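Local coordinates for carbohydrate esterase family 2 (CE2) (Chaetomium olivicolor, PDB 4XVH), which probably removes acetyl groups from xylan or related plant polysaccharides, as a two-domain carbohydrate esterase with a beta-sandwich domain and an SGNH-type hydrolase domain, at residues 129-134 with 301-306; 203-208 with 244-249; 229-234 with 275-280; 250-255 with 290-295. All coordinates share one frame; numbering follows the deposited sequence.

Contact 1: 129-134 with 301-306; sequences FPCTNT and VGCDYH
The backbones of F129 and G302 pass with CA atoms 5.0 Å apart, those of C131 and C303 at 4.9 Å, and one weak hydrogen bond, from F129 N to V301 O at 3.5 Å, ties the two loops. Between the cysteines runs the covalent link, C131 SG to C303 SG, with a chi3 of -111°. F129 CG lies anti to the backbone N (chi1 -175°), which carries the ring across to Y305: F129 CE2 lies over one face of the tyrosine ring, toward its rim, and F129 CZ comes 3.3 Å from Y305 OH, the planes oblique at 44°. G302 O comes to the edge of the phenylalanine ring, in its plane, while V301 CG2 packs alongside F129 CB at 3.8 Å. With alanine in place of F129, the face of Y305 would probably lose its aromatic cover and the tyrosine side chain would be freer to turn. In this SGNH-type hydrolase domain the disulfide joins 129-134 to, and probably helps to hold, the loop leading into H306, a residue of the pocket occupied by the polyether; H306 NE2 is hydrogen-bonded to S118 OG, consistent with a catalytic serine-histidine pair. H306 ND1 makes weak bonds to C303 O and D304 O. Water 1 accepts from C131 N and D304 N, and water 2 joins N133 N to D304 OD2, a carboxylate oxygen also hydrogen-bonded to Y123 OH.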
loop_
_atom_site.group_PDB
_atom_site.type_symbol
_atom_site.label_atom_id
_atom_site.label_comp_id
_atom_site.label_asym_id
_atom_site.label_seq_id
_atom_site.Cartn_x
_atom_site.Cartn_y
_atom_site.Cartn_z
ATOM N N PHE A 129 -0.137 20.745 -3.856
ATOM C CA PHE A 129 -1.182 21.389 -3.049
ATOM C C PHE A 129 -1.393 22.822 -3.546
ATOM O O PHE A 129 -0.434 23.491 -3.875
ATOM C CB PHE A 129 -0.827 21.388 -1.559
ATOM C CG PHE A 129 -1.917 21.941 -0.680
ATOM C CD1 PHE A 129 -2.021 23.303 -0.453
ATOM C CD2 PHE A 129 -2.840 21.092 -0.088
ATOM C CE1 PHE A 129 -3.021 23.806 0.341
ATOM C CE2 PHE A 129 -3.845 21.591 0.707
ATOM C CZ PHE A 129 -3.938 22.950 0.921
ATOM N N PRO A 130 -2.653 23.280 -3.637
ATOM C CA PRO A 130 -3.898 22.554 -3.365
ATOM C C PRO A 130 -4.365 21.790 -4.607
ATOM O O PRO A 130 -4.206 22.318 -5.708
ATOM C CB PRO A 130 -4.885 23.676 -3.003
ATOM C CG PRO A 130 -4.405 24.831 -3.794
ATOM C CD PRO A 130 -2.895 24.723 -3.803
ATOM N N CYS A 131 -4.925 20.595 -4.438
ATOM C CA CYS A 131 -5.385 19.810 -5.578
ATOM C C CYS A 131 -6.441 18.803 -5.146
ATOM O O CYS A 131 -6.478 18.387 -3.980
ATOM C CB CYS A 131 -4.212 19.089 -6.265
ATOM S SG CYS A 131 -3.139 18.128 -5.106
ATOM N N THR A 132 -7.314 18.432 -6.084
ATOM C CA THR A 132 -8.252 17.334 -5.850
ATOM C C THR A 132 -7.604 15.995 -6.184
ATOM O O THR A 132 -7.047 15.809 -7.267
ATOM C CB THR A 132 -9.540 17.528 -6.676
ATOM O OG1 THR A 132 -10.209 18.697 -6.188
ATOM C CG2 THR A 132 -10.453 16.337 -6.531
ATOM N N ASN A 133 -7.639 15.075 -5.231
ATOM C CA ASN A 133 -7.058 13.754 -5.453
ATOM C C ASN A 133 -7.768 13.061 -6.594
ATOM O O ASN A 133 -8.981 13.225 -6.764
ATOM C CB ASN A 133 -7.155 12.885 -4.205
ATOM C CG ASN A 133 -6.352 11.596 -4.339
ATOM O OD1 ASN A 133 -5.158 11.621 -4.691
ATOM N ND2 ASN A 133 -6.992 10.467 -4.058
ATOM N N THR A 134 -7.016 12.303 -7.378
ATOM C CA THR A 134 -7.582 11.495 -8.457
ATOM C C THR A 134 -6.812 10.187 -8.458
ATOM O O THR A 134 -5.728 10.127 -7.872
ATOM C CB THR A 134 -7.417 12.132 -9.828
ATOM O OG1 THR A 134 -6.009 12.226 -10.116
ATOM C CG2 THR A 134 -8.056 13.543 -9.897
ATOM N N VAL A 301 3.272 19.700 0.781
ATOM C CA VAL A 301 2.401 18.540 0.835
ATOM C C VAL A 301 1.717 18.295 -0.513
ATOM O O VAL A 301 1.728 19.175 -1.384
ATOM C CB VAL A 301 1.319 18.702 1.951
ATOM C CG1 VAL A 301 1.945 18.718 3.329
ATOM C CG2 VAL A 301 0.500 20.002 1.717
ATOM N N GLY A 302 1.106 17.119 -0.655
ATOM C CA GLY A 302 0.318 16.800 -1.832
ATOM C C GLY A 302 -1.146 17.120 -1.564
ATOM O O GLY A 302 -1.437 17.947 -0.693
ATOM N N CYS A 303 -2.062 16.478 -2.292
ATOM C CA CYS A 303 -3.487 16.847 -2.182
ATOM C C CYS A 303 -3.963 16.604 -0.761
ATOM O O CYS A 303 -3.647 15.563 -0.162
ATOM C CB CYS A 303 -4.355 16.046 -3.156
ATOM S SG CYS A 303 -3.749 16.150 -4.829
ATOM N N ASP A 304 -4.740 17.557 -0.237
ATOM C CA ASP A 304 -5.400 17.382 1.068
ATOM C C ASP A 304 -4.381 17.101 2.169
ATOM O O ASP A 304 -4.596 16.245 3.039
ATOM C CB ASP A 304 -6.455 16.266 0.970
ATOM C CG ASP A 304 -7.589 16.632 0.006
ATOM O OD1 ASP A 304 -8.075 17.784 0.098
ATOM O OD2 ASP A 304 -7.973 15.790 -0.849
ATOM N N TYR A 305 -3.261 17.832 2.114
ATOM C CA TYR A 305 -2.177 17.717 3.104
ATOM C C TYR A 305 -1.554 16.334 3.243
ATOM O O TYR A 305 -0.997 16.017 4.306
ATOM C CB TYR A 305 -2.663 18.193 4.482
ATOM C CG TYR A 305 -3.275 19.566 4.394
ATOM C CD1 TYR A 305 -2.481 20.700 4.433
ATOM C CD2 TYR A 305 -4.643 19.732 4.210
ATOM C CE1 TYR A 305 -3.038 21.966 4.317
ATOM C CE2 TYR A 305 -5.200 20.996 4.097
ATOM C CZ TYR A 305 -4.385 22.101 4.148
ATOM O OH TYR A 305 -4.923 23.362 4.031
ATOM N N HIS A 306 -1.607 15.514 2.192
ATOM C CA HIS A 306 -0.955 14.205 2.286
ATOM C C HIS A 306 0.521 14.330 1.969
ATOM O O HIS A 306 0.947 15.316 1.365
ATOM C CB HIS A 306 -1.624 13.167 1.374
ATOM C CG HIS A 306 -2.892 12.635 1.954
ATOM N ND1 HIS A 306 -3.997 13.434 2.141
ATOM C CD2 HIS A 306 -3.197 11.425 2.493
ATOM C CE1 HIS A 306 -4.957 12.719 2.707
ATOM N NE2 HIS A 306 -4.488 11.503 2.942
HETATM O O HOH W 1 -5.628 19.789 -1.708
HETATM O O HOH W 2 -9.391 15.967 -2.906
#

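Contact 2: 203-208 with 244-249; sequences WSPDAV and KHYPRA
P205 presses its CD onto the ring of Y246, 3.3 Å from the centroid and 8° off the ring normal, a CH-pi contact centred on the face; CB of H245 lies against the opposite face. Y246 CG stands anti to its own carbonyl carbon (chi1 -50°), and from there the ring reaches between the proline and H245. Next to it, A249 CB packs against P205 O at 3.4 Å and, less closely, against V208 CG2. A249 ends a type I beta turn begun at Y246 that leads into strand 250-254, while 203-208 runs into the neighbouring strand 207-211 of the parallel sheet. Around this core the contact is looser and bridged by water. At the edge of the Y246 ring water 3 links W203 O with Y246 OH and water 4 lies between S204 OG and H245 O; by the turn, water 5 donates to D206 O and R248 O. R248, bent at chi3, brings NH2 to 3.3 Å from S204 OG. W203 NE1 is held by D113 and D206 OD2 by Q111 N. With no clear direct hydrogen bond between the segments, cohesion probably rests on the proline-tyrosine and alanine contacts, the polar groups being linked mainly through water.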
loop_
_atom_site.group_PDB
_atom_site.type_symbol
_atom_site.label_atom_id
_atom_site.label_comp_id
_atom_site.label_asym_id
_atom_site.label_seq_id
_atom_site.Cartn_x
_atom_site.Cartn_y
_atom_site.Cartn_z
ATOM N N TRP A 203 2.984 -17.112 0.276
ATOM C CA TRP A 203 3.266 -15.728 0.697
ATOM C C TRP A 203 3.390 -15.711 2.221
ATOM O O TRP A 203 2.424 -15.995 2.938
ATOM C CB TRP A 203 2.160 -14.752 0.215
ATOM C CG TRP A 203 2.391 -13.273 0.596
ATOM C CD1 TRP A 203 1.692 -12.547 1.534
ATOM C CD2 TRP A 203 3.368 -12.371 0.043
ATOM N NE1 TRP A 203 2.186 -11.251 1.601
ATOM C CE2 TRP A 203 3.205 -11.114 0.695
ATOM C CE3 TRP A 203 4.362 -12.496 -0.939
ATOM C CZ2 TRP A 203 4.007 -10.010 0.410
ATOM C CZ3 TRP A 203 5.157 -11.389 -1.232
ATOM C CH2 TRP A 203 4.985 -10.164 -0.550
ATOM N N SER A 204 4.576 -15.377 2.714
ATOM C CA SER A 204 4.838 -15.458 4.138
ATOM C C SER A 204 5.767 -14.310 4.538
ATOM O O SER A 204 6.995 -14.473 4.546
ATOM C CB SER A 204 5.471 -16.821 4.490
ATOM O OG SER A 204 5.632 -16.942 5.899
ATOM N N PRO A 205 5.185 -13.144 4.851
ATOM C CA PRO A 205 5.985 -11.939 5.056
ATOM C C PRO A 205 7.014 -12.072 6.163
ATOM O O PRO A 205 6.701 -12.556 7.265
ATOM C CB PRO A 205 4.948 -10.887 5.437
ATOM C CG PRO A 205 3.687 -11.343 4.814
ATOM C CD PRO A 205 3.735 -12.855 4.767
ATOM N N ASP A 206 8.228 -11.635 5.856
ATOM C CA ASP A 206 9.268 -11.501 6.855
ATOM C C ASP A 206 8.976 -10.325 7.763
ATOM O O ASP A 206 9.350 -10.312 8.950
ATOM C CB ASP A 206 10.620 -11.284 6.197
ATOM C CG ASP A 206 10.956 -12.360 5.218
ATOM O OD1 ASP A 206 11.595 -13.341 5.636
ATOM O OD2 ASP A 206 10.607 -12.219 4.030
ATOM N N ALA A 207 8.313 -9.333 7.179
ATOM C CA ALA A 207 8.020 -8.101 7.879
ATOM C C ALA A 207 6.611 -7.660 7.539
ATOM O O ALA A 207 6.176 -7.795 6.392
ATOM C CB ALA A 207 9.017 -7.009 7.485
ATOM N N VAL A 208 5.927 -7.108 8.541
ATOM C CA VAL A 208 4.600 -6.551 8.388
ATOM C C VAL A 208 4.621 -5.141 8.940
ATOM O O VAL A 208 4.949 -4.925 10.127
ATOM C CB VAL A 208 3.542 -7.369 9.117
ATOM C CG1 VAL A 208 2.171 -6.631 9.112
ATOM C CG2 VAL A 208 3.426 -8.762 8.476
ATOM N N LYS A 244 -1.468 -15.133 13.788
ATOM C CA LYS A 244 -2.115 -16.427 13.548
ATOM C C LYS A 244 -1.634 -17.008 12.211
ATOM O O LYS A 244 -1.489 -18.228 12.059
ATOM C CB LYS A 244 -3.642 -16.285 13.549
ATOM C CG LYS A 244 -4.246 -16.108 14.937
ATOM C CD LYS A 244 -5.788 -16.098 14.898
ATOM C CE LYS A 244 -6.405 -16.486 16.264
ATOM N NZ LYS A 244 -7.353 -15.475 16.849
ATOM N N HIS A 245 -1.372 -16.125 11.241
ATOM C CA HIS A 245 -0.944 -16.580 9.921
ATOM C C HIS A 245 0.562 -16.500 9.715
ATOM O O HIS A 245 1.153 -17.357 9.075
ATOM C CB HIS A 245 -1.650 -15.770 8.840
ATOM C CG HIS A 245 -3.142 -15.805 8.953
ATOM N ND1 HIS A 245 -3.877 -16.953 8.734
ATOM C CD2 HIS A 245 -4.035 -14.843 9.287
ATOM C CE1 HIS A 245 -5.159 -16.691 8.910
ATOM N NE2 HIS A 245 -5.283 -15.418 9.249
ATOM N N TYR A 246 1.173 -15.445 10.247
ATOM C CA TYR A 246 2.590 -15.204 10.049
ATOM C C TYR A 246 3.294 -15.085 11.401
ATOM O O TYR A 246 3.745 -14.010 11.783
ATOM C CB TYR A 246 2.808 -13.925 9.223
ATOM C CG TYR A 246 1.997 -13.837 7.941
ATOM C CD1 TYR A 246 1.878 -14.927 7.074
ATOM C CD2 TYR A 246 1.370 -12.649 7.584
ATOM C CE1 TYR A 246 1.131 -14.826 5.880
ATOM C CE2 TYR A 246 0.622 -12.546 6.418
ATOM C CZ TYR A 246 0.513 -13.636 5.568
ATOM O OH TYR A 246 -0.220 -13.500 4.399
ATOM N N PRO A 247 3.371 -16.189 12.136
ATOM C CA PRO A 247 3.874 -16.121 13.515
ATOM C C PRO A 247 5.320 -15.644 13.639
ATOM O O PRO A 247 5.704 -15.148 14.697
ATOM C CB PRO A 247 3.761 -17.568 14.005
ATOM C CG PRO A 247 3.770 -18.376 12.770
ATOM C CD PRO A 247 3.108 -17.566 11.699
ATOM N N ARG A 248 6.117 -15.819 12.595
ATOM C CA ARG A 248 7.530 -15.454 12.684
ATOM C C ARG A 248 7.793 -14.026 12.186
ATOM O O ARG A 248 8.918 -13.567 12.205
ATOM C CB ARG A 248 8.388 -16.429 11.875
ATOM C CG ARG A 248 8.387 -17.887 12.371
ATOM C CD ARG A 248 9.055 -18.819 11.330
ATOM N NE ARG A 248 8.307 -18.900 10.063
ATOM C CZ ARG A 248 8.592 -18.222 8.943
ATOM N NH1 ARG A 248 9.626 -17.376 8.894
ATOM N NH2 ARG A 248 7.831 -18.383 7.861
ATOM N N ALA A 249 6.780 -13.326 11.702
ATOM C CA ALA A 249 7.065 -12.009 11.115
ATOM C C ALA A 249 7.455 -10.995 12.178
ATOM O O ALA A 249 6.962 -11.069 13.310
ATOM C CB ALA A 249 5.847 -11.488 10.345
HETATM O O HOH W 3 -0.545 -15.458 2.690
HETATM O O HOH W 4 3.626 -18.185 7.245
HETATM O O HOH W 5 10.722 -12.455 10.040
#

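Contact 3: 229-234 with 275-280; sequences AAYTDA and TNAIKN
Two helices of the SGNH-type domain, 228-243 and 270-285, pack here round the small A277, which Y231 and T232 of the first helix face, with I278 beside it. The short segments run in broadly the same direction, at 39°, and their axes approach to 8.9 Å; T232 and A277 bring their CA atoms within 5.5 Å. A277 CB is central: T232 OG1 touches it at 3.4 Å, and the ring of Y231 meets it edge-on through CD2 at 3.9 Å. Both helices follow the alternating strand-helix order of the parallel-sheet core, on either side of strand 250-254 in sequence, and I278 also packs on F291 of strand 289-292. With CG anti to the backbone N (chi1 173°), Y231 sends its hydroxyl past I278, whose CD1 lies 3.8 Å from OH, to hydrogen bonds with L212 O and Q274 NE2. A leucine replacing Y231 would probably leave L212 O and Q274 NE2 without this partner and open a gap beside I278. At the other end T232 CG2 rests against N280 CB at 4.1 Å. T232 OG1 is bonded to V228 O within its own helix and accepts from water 6, which in turn accepts from N280 ND2 at 2.9 Å.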
loop_
_atom_site.group_PDB
_atom_site.type_symbol
_atom_site.label_atom_id
_atom_site.label_comp_id
_atom_site.label_asym_id
_atom_site.label_seq_id
_atom_site.Cartn_x
_atom_site.Cartn_y
_atom_site.Cartn_z
ATOM N N ALA A 229 -7.027 3.738 25.057
ATOM C CA ALA A 229 -6.855 2.392 25.553
ATOM C C ALA A 229 -7.374 1.411 24.523
ATOM O O ALA A 229 -6.738 0.390 24.258
ATOM C CB ALA A 229 -7.572 2.208 26.891
ATOM N N ALA A 230 -8.521 1.730 23.929
ATOM C CA ALA A 230 -9.095 0.876 22.889
ATOM C C ALA A 230 -8.205 0.859 21.650
ATOM O O ALA A 230 -8.017 -0.188 21.023
ATOM C CB ALA A 230 -10.492 1.335 22.533
ATOM N N TYR A 231 -7.633 2.007 21.296
ATOM C CA TYR A 231 -6.729 2.057 20.128
ATOM C C TYR A 231 -5.510 1.143 20.366
ATOM O O TYR A 231 -5.145 0.302 19.527
ATOM C CB TYR A 231 -6.300 3.499 19.871
ATOM C CG TYR A 231 -5.240 3.703 18.799
ATOM C CD1 TYR A 231 -5.539 3.543 17.447
ATOM C CD2 TYR A 231 -3.957 4.097 19.152
ATOM C CE1 TYR A 231 -4.565 3.736 16.477
ATOM C CE2 TYR A 231 -2.972 4.287 18.200
ATOM C CZ TYR A 231 -3.265 4.121 16.869
ATOM O OH TYR A 231 -2.263 4.334 15.943
ATOM N N THR A 232 -4.917 1.286 21.543
ATOM C CA THR A 232 -3.797 0.449 21.961
ATOM C C THR A 232 -4.164 -1.039 21.961
ATOM O O THR A 232 -3.440 -1.872 21.403
ATOM C CB THR A 232 -3.338 0.843 23.373
ATOM O OG1 THR A 232 -3.084 2.251 23.425
ATOM C CG2 THR A 232 -2.079 0.069 23.772
ATOM N N ASP A 233 -5.273 -1.364 22.635
ATOM C CA ASP A 233 -5.728 -2.749 22.731
ATOM C C ASP A 233 -5.948 -3.344 21.334
ATOM O O ASP A 233 -5.629 -4.502 21.093
ATOM C CB ASP A 233 -7.029 -2.856 23.532
ATOM C CG ASP A 233 -6.848 -2.634 25.040
ATOM O OD1 ASP A 233 -5.705 -2.602 25.540
ATOM O OD2 ASP A 233 -7.892 -2.500 25.734
ATOM N N ALA A 234 -6.520 -2.550 20.424
ATOM C CA ALA A 234 -6.810 -3.005 19.074
ATOM C C ALA A 234 -5.557 -3.233 18.257
ATOM O O ALA A 234 -5.504 -4.132 17.396
ATOM C CB ALA A 234 -7.681 -2.002 18.356
ATOM N N THR A 275 1.891 8.288 19.608
ATOM C CA THR A 275 3.217 7.709 19.699
ATOM C C THR A 275 3.334 6.852 20.937
ATOM O O THR A 275 3.785 5.707 20.869
ATOM C CB THR A 275 4.285 8.796 19.699
ATOM O OG1 THR A 275 4.233 9.463 18.433
ATOM C CG2 THR A 275 5.671 8.193 19.918
ATOM N N ASN A 276 2.869 7.382 22.064
ATOM C CA ASN A 276 2.927 6.625 23.312
ATOM C C ASN A 276 2.049 5.378 23.273
ATOM O O ASN A 276 2.427 4.320 23.796
ATOM C CB ASN A 276 2.521 7.522 24.493
ATOM C CG ASN A 276 3.584 8.571 24.816
ATOM O OD1 ASN A 276 4.758 8.375 24.508
ATOM N ND2 ASN A 276 3.177 9.670 25.465
ATOM N N ALA A 277 0.864 5.505 22.673
ATOM C CA ALA A 277 -0.031 4.359 22.529
ATOM C C ALA A 277 0.626 3.237 21.711
ATOM O O ALA A 277 0.542 2.058 22.070
ATOM C CB ALA A 277 -1.329 4.774 21.894
ATOM N N ILE A 278 1.310 3.602 20.639
ATOM C CA ILE A 278 1.957 2.594 19.825
ATOM C C ILE A 278 3.114 1.934 20.574
ATOM O O ILE A 278 3.263 0.708 20.532
ATOM C CB ILE A 278 2.427 3.206 18.466
ATOM C CG1 ILE A 278 1.194 3.465 17.590
ATOM C CG2 ILE A 278 3.425 2.292 17.740
ATOM C CD1 ILE A 278 1.478 4.285 16.323
ATOM N N LYS A 279 3.899 2.733 21.287
ATOM C CA LYS A 279 5.005 2.191 22.065
ATOM C C LYS A 279 4.496 1.231 23.114
ATOM O O LYS A 279 5.098 0.178 23.371
ATOM C CB LYS A 279 5.805 3.317 22.729
ATOM C CG LYS A 279 6.583 4.189 21.718
ATOM C CD LYS A 279 7.425 5.220 22.452
ATOM C CE LYS A 279 8.329 6.019 21.516
ATOM N NZ LYS A 279 9.093 7.075 22.286
ATOM N N ASN A 280 3.390 1.603 23.743
ATOM C CA ASN A 280 2.726 0.691 24.669
ATOM C C ASN A 280 2.365 -0.635 23.994
ATOM O O ASN A 280 2.650 -1.698 24.530
ATOM C CB ASN A 280 1.467 1.341 25.259
ATOM C CG ASN A 280 1.772 2.222 26.453
ATOM O OD1 ASN A 280 2.851 2.138 27.044
ATOM N ND2 ASN A 280 0.813 3.067 26.825
HETATM O O HOH W 6 -1.733 3.238 25.510
#

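Contact 4: 250-255 with 290-295; sequences HFFLLN and HFVDWP
H250 and H290 meet rim to rim, their planes 15° apart, through a nearly straight hydrogen bond of 2.7 Å between H250 ND1 and H290 NE2 in which either nitrogen could be the donor. The F252 ring lies almost parallel to that of H290 but slid away, so that H290 CD2 sits over the phenylalanine face near CE2 while V292 CG2 reaches its edge in plane. L254 points the same way as V292, its CD1 3.8 Å from V292 CB, and its other methyl, CD2, touches W294 CE3; F252, H290, L254 and V292 thus share one face of the sheet, where F252, L254 and V292 meet helix 309-327. On the other face L253 and F291 meet helix 270-285, which connects these neighbouring parallel strands as a beta-alpha-beta crossover. The backbone pairing rests on L253 N to H290 O (2.9 Å) and V292 N to L253 O (3.0 Å), with a weak bond from H290 N to F251 O. Past the strand ends N255 takes over. Its CG, between the backbone N and carbonyl carbon (chi1 54°), turns the amide toward segment 290-295, where OD1 receives W294 N on an in-plane lone pair and ND2 donates to D293 OD1, each at 2.7 Å. The same ND2 approaches the edge of the F291 ring, amide and ring planes being 89° apart, and also bonds T275 OG1.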
loop_
_atom_site.group_PDB
_atom_site.type_symbol
_atom_site.label_atom_id
_atom_site.label_comp_id
_atom_site.label_asym_id
_atom_site.label_seq_id
_atom_site.Cartn_x
_atom_site.Cartn_y
_atom_site.Cartn_z
ATOM N N HIS A 250 8.308 -10.036 11.814
ATOM C CA HIS A 250 8.493 -8.854 12.646
ATOM C C HIS A 250 7.488 -7.781 12.241
ATOM O O HIS A 250 7.154 -7.647 11.058
ATOM C CB HIS A 250 9.915 -8.312 12.535
ATOM C CG HIS A 250 10.913 -9.139 13.285
ATOM N ND1 HIS A 250 11.640 -8.650 14.347
ATOM C CD2 HIS A 250 11.285 -10.434 13.140
ATOM C CE1 HIS A 250 12.410 -9.611 14.835
ATOM N NE2 HIS A 250 12.228 -10.697 14.106
ATOM N N PHE A 251 7.006 -7.020 13.224
ATOM C CA PHE A 251 5.996 -6.000 12.950
ATOM C C PHE A 251 6.568 -4.601 13.180
ATOM O O PHE A 251 7.263 -4.352 14.192
ATOM C CB PHE A 251 4.751 -6.247 13.831
ATOM C CG PHE A 251 3.981 -7.477 13.424
ATOM C CD1 PHE A 251 4.470 -8.739 13.732
ATOM C CD2 PHE A 251 2.820 -7.360 12.660
ATOM C CE1 PHE A 251 3.799 -9.879 13.350
ATOM C CE2 PHE A 251 2.129 -8.477 12.256
ATOM C CZ PHE A 251 2.623 -9.756 12.590
ATOM N N PHE A 252 6.257 -3.699 12.252
ATOM C CA PHE A 252 6.760 -2.335 12.249
ATOM C C PHE A 252 5.576 -1.382 12.311
ATOM O O PHE A 252 4.831 -1.217 11.332
ATOM C CB PHE A 252 7.651 -2.119 11.014
ATOM C CG PHE A 252 8.862 -3.018 11.041
ATOM C CD1 PHE A 252 8.779 -4.325 10.554
ATOM C CD2 PHE A 252 10.022 -2.631 11.705
ATOM C CE1 PHE A 252 9.854 -5.206 10.651
ATOM C CE2 PHE A 252 11.130 -3.535 11.796
ATOM C CZ PHE A 252 11.029 -4.808 11.257
ATOM N N LEU A 253 5.409 -0.775 13.484
ATOM C CA LEU A 253 4.257 0.065 13.803
ATOM C C LEU A 253 4.634 1.541 13.757
ATOM O O LEU A 253 5.469 2.012 14.533
ATOM C CB LEU A 253 3.703 -0.304 15.187
ATOM C CG LEU A 253 3.479 -1.801 15.446
ATOM C CD1 LEU A 253 2.767 -2.059 16.798
ATOM C CD2 LEU A 253 2.709 -2.499 14.345
ATOM N N LEU A 254 4.040 2.267 12.833
ATOM C CA LEU A 254 4.436 3.659 12.600
ATOM C C LEU A 254 3.416 4.648 13.135
ATOM O O LEU A 254 2.219 4.413 13.065
ATOM C CB LEU A 254 4.613 3.942 11.099
ATOM C CG LEU A 254 5.884 3.496 10.368
ATOM C CD1 LEU A 254 5.992 1.973 10.256
ATOM C CD2 LEU A 254 5.923 4.176 8.951
ATOM N N ASN A 255 3.896 5.786 13.621
ATOM C CA ASN A 255 3.005 6.868 13.922
ATOM C C ASN A 255 2.842 7.731 12.654
ATOM O O ASN A 255 3.449 7.470 11.597
ATOM C CB ASN A 255 3.526 7.678 15.118
ATOM C CG ASN A 255 4.938 8.152 14.918
ATOM O OD1 ASN A 255 5.465 8.050 13.825
ATOM N ND2 ASN A 255 5.560 8.682 15.979
ATOM N N HIS A 290 8.131 -3.561 16.640
ATOM C CA HIS A 290 9.077 -2.456 16.582
ATOM C C HIS A 290 8.350 -1.166 16.301
ATOM O O HIS A 290 7.544 -1.110 15.354
ATOM C CB HIS A 290 10.115 -2.699 15.479
ATOM C CG HIS A 290 10.770 -4.040 15.561
ATOM N ND1 HIS A 290 11.923 -4.256 16.286
ATOM C CD2 HIS A 290 10.430 -5.233 15.023
ATOM C CE1 HIS A 290 12.257 -5.536 16.205
ATOM N NE2 HIS A 290 11.377 -6.144 15.425
ATOM N N PHE A 291 8.666 -0.118 17.066
ATOM C CA PHE A 291 8.118 1.216 16.768
ATOM C C PHE A 291 8.994 1.949 15.774
ATOM O O PHE A 291 10.226 1.956 15.889
ATOM C CB PHE A 291 7.978 2.066 18.047
ATOM C CG PHE A 291 7.881 3.564 17.780
ATOM C CD1 PHE A 291 6.733 4.114 17.244
ATOM C CD2 PHE A 291 8.958 4.422 18.082
ATOM C CE1 PHE A 291 6.653 5.508 16.992
ATOM C CE2 PHE A 291 8.871 5.796 17.860
ATOM C CZ PHE A 291 7.721 6.329 17.322
ATOM N N VAL A 292 8.373 2.551 14.768
ATOM C CA VAL A 292 9.147 3.287 13.783
ATOM C C VAL A 292 8.553 4.700 13.726
ATOM O O VAL A 292 7.371 4.880 13.430
ATOM C CB VAL A 292 9.116 2.590 12.372
ATOM C CG1 VAL A 292 9.826 3.469 11.322
ATOM C CG2 VAL A 292 9.726 1.177 12.445
ATOM N N ASP A 293 9.366 5.706 14.035
ATOM C CA ASP A 293 8.878 7.082 14.064
ATOM C C ASP A 293 8.763 7.674 12.672
ATOM O O ASP A 293 9.587 7.389 11.816
ATOM C CB ASP A 293 9.804 7.951 14.917
ATOM C CG ASP A 293 9.277 9.337 15.108
ATOM O OD1 ASP A 293 8.086 9.510 15.484
ATOM O OD2 ASP A 293 10.072 10.269 14.884
ATOM N N TRP A 294 7.725 8.479 12.457
ATOM C CA TRP A 294 7.599 9.287 11.262
ATOM C C TRP A 294 7.293 10.714 11.726
ATOM O O TRP A 294 6.166 11.041 12.110
ATOM C CB TRP A 294 6.504 8.744 10.321
ATOM C CG TRP A 294 6.562 9.299 8.919
ATOM C CD1 TRP A 294 7.263 10.395 8.493
ATOM C CD2 TRP A 294 5.908 8.755 7.750
ATOM N NE1 TRP A 294 7.087 10.569 7.121
ATOM C CE2 TRP A 294 6.261 9.578 6.647
ATOM C CE3 TRP A 294 5.065 7.650 7.535
ATOM C CZ2 TRP A 294 5.798 9.335 5.335
ATOM C CZ3 TRP A 294 4.601 7.403 6.233
ATOM C CH2 TRP A 294 4.975 8.252 5.151
ATOM N N PRO A 295 8.327 11.559 11.752
ATOM C CA PRO A 295 8.155 12.926 12.253
ATOM C C PRO A 295 7.066 13.654 11.459
ATOM O O PRO A 295 6.932 13.453 10.247
ATOM C CB PRO A 295 9.523 13.564 12.038
ATOM C CG PRO A 295 10.478 12.436 11.949
ATOM C CD PRO A 295 9.720 11.258 11.377
#

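Contacts 2, 3 and 4 are built round the parallel sheet and its helices. Contact 2 adjoins contact 4 across neighbouring strands, where V208 O meets F252 N at 2.8 Å in a probable hydrogen bond. Contact 3 backs onto contact 4: I278 CD1 lies 3.3 Å from L254 O, and their centres are 12 Å apart. Contact 1 closes a chain loop that encloses the other three; its nearest atoms are about 8 Å from contact 4 and about 19 Å from contact 2, which is on the opposite side of the chain's centre. Contact 1 alone includes a residue of the polyether pocket, H306; Y231 of contact 3 and W294 of contact 4 each stand about 12 Å from that ligand.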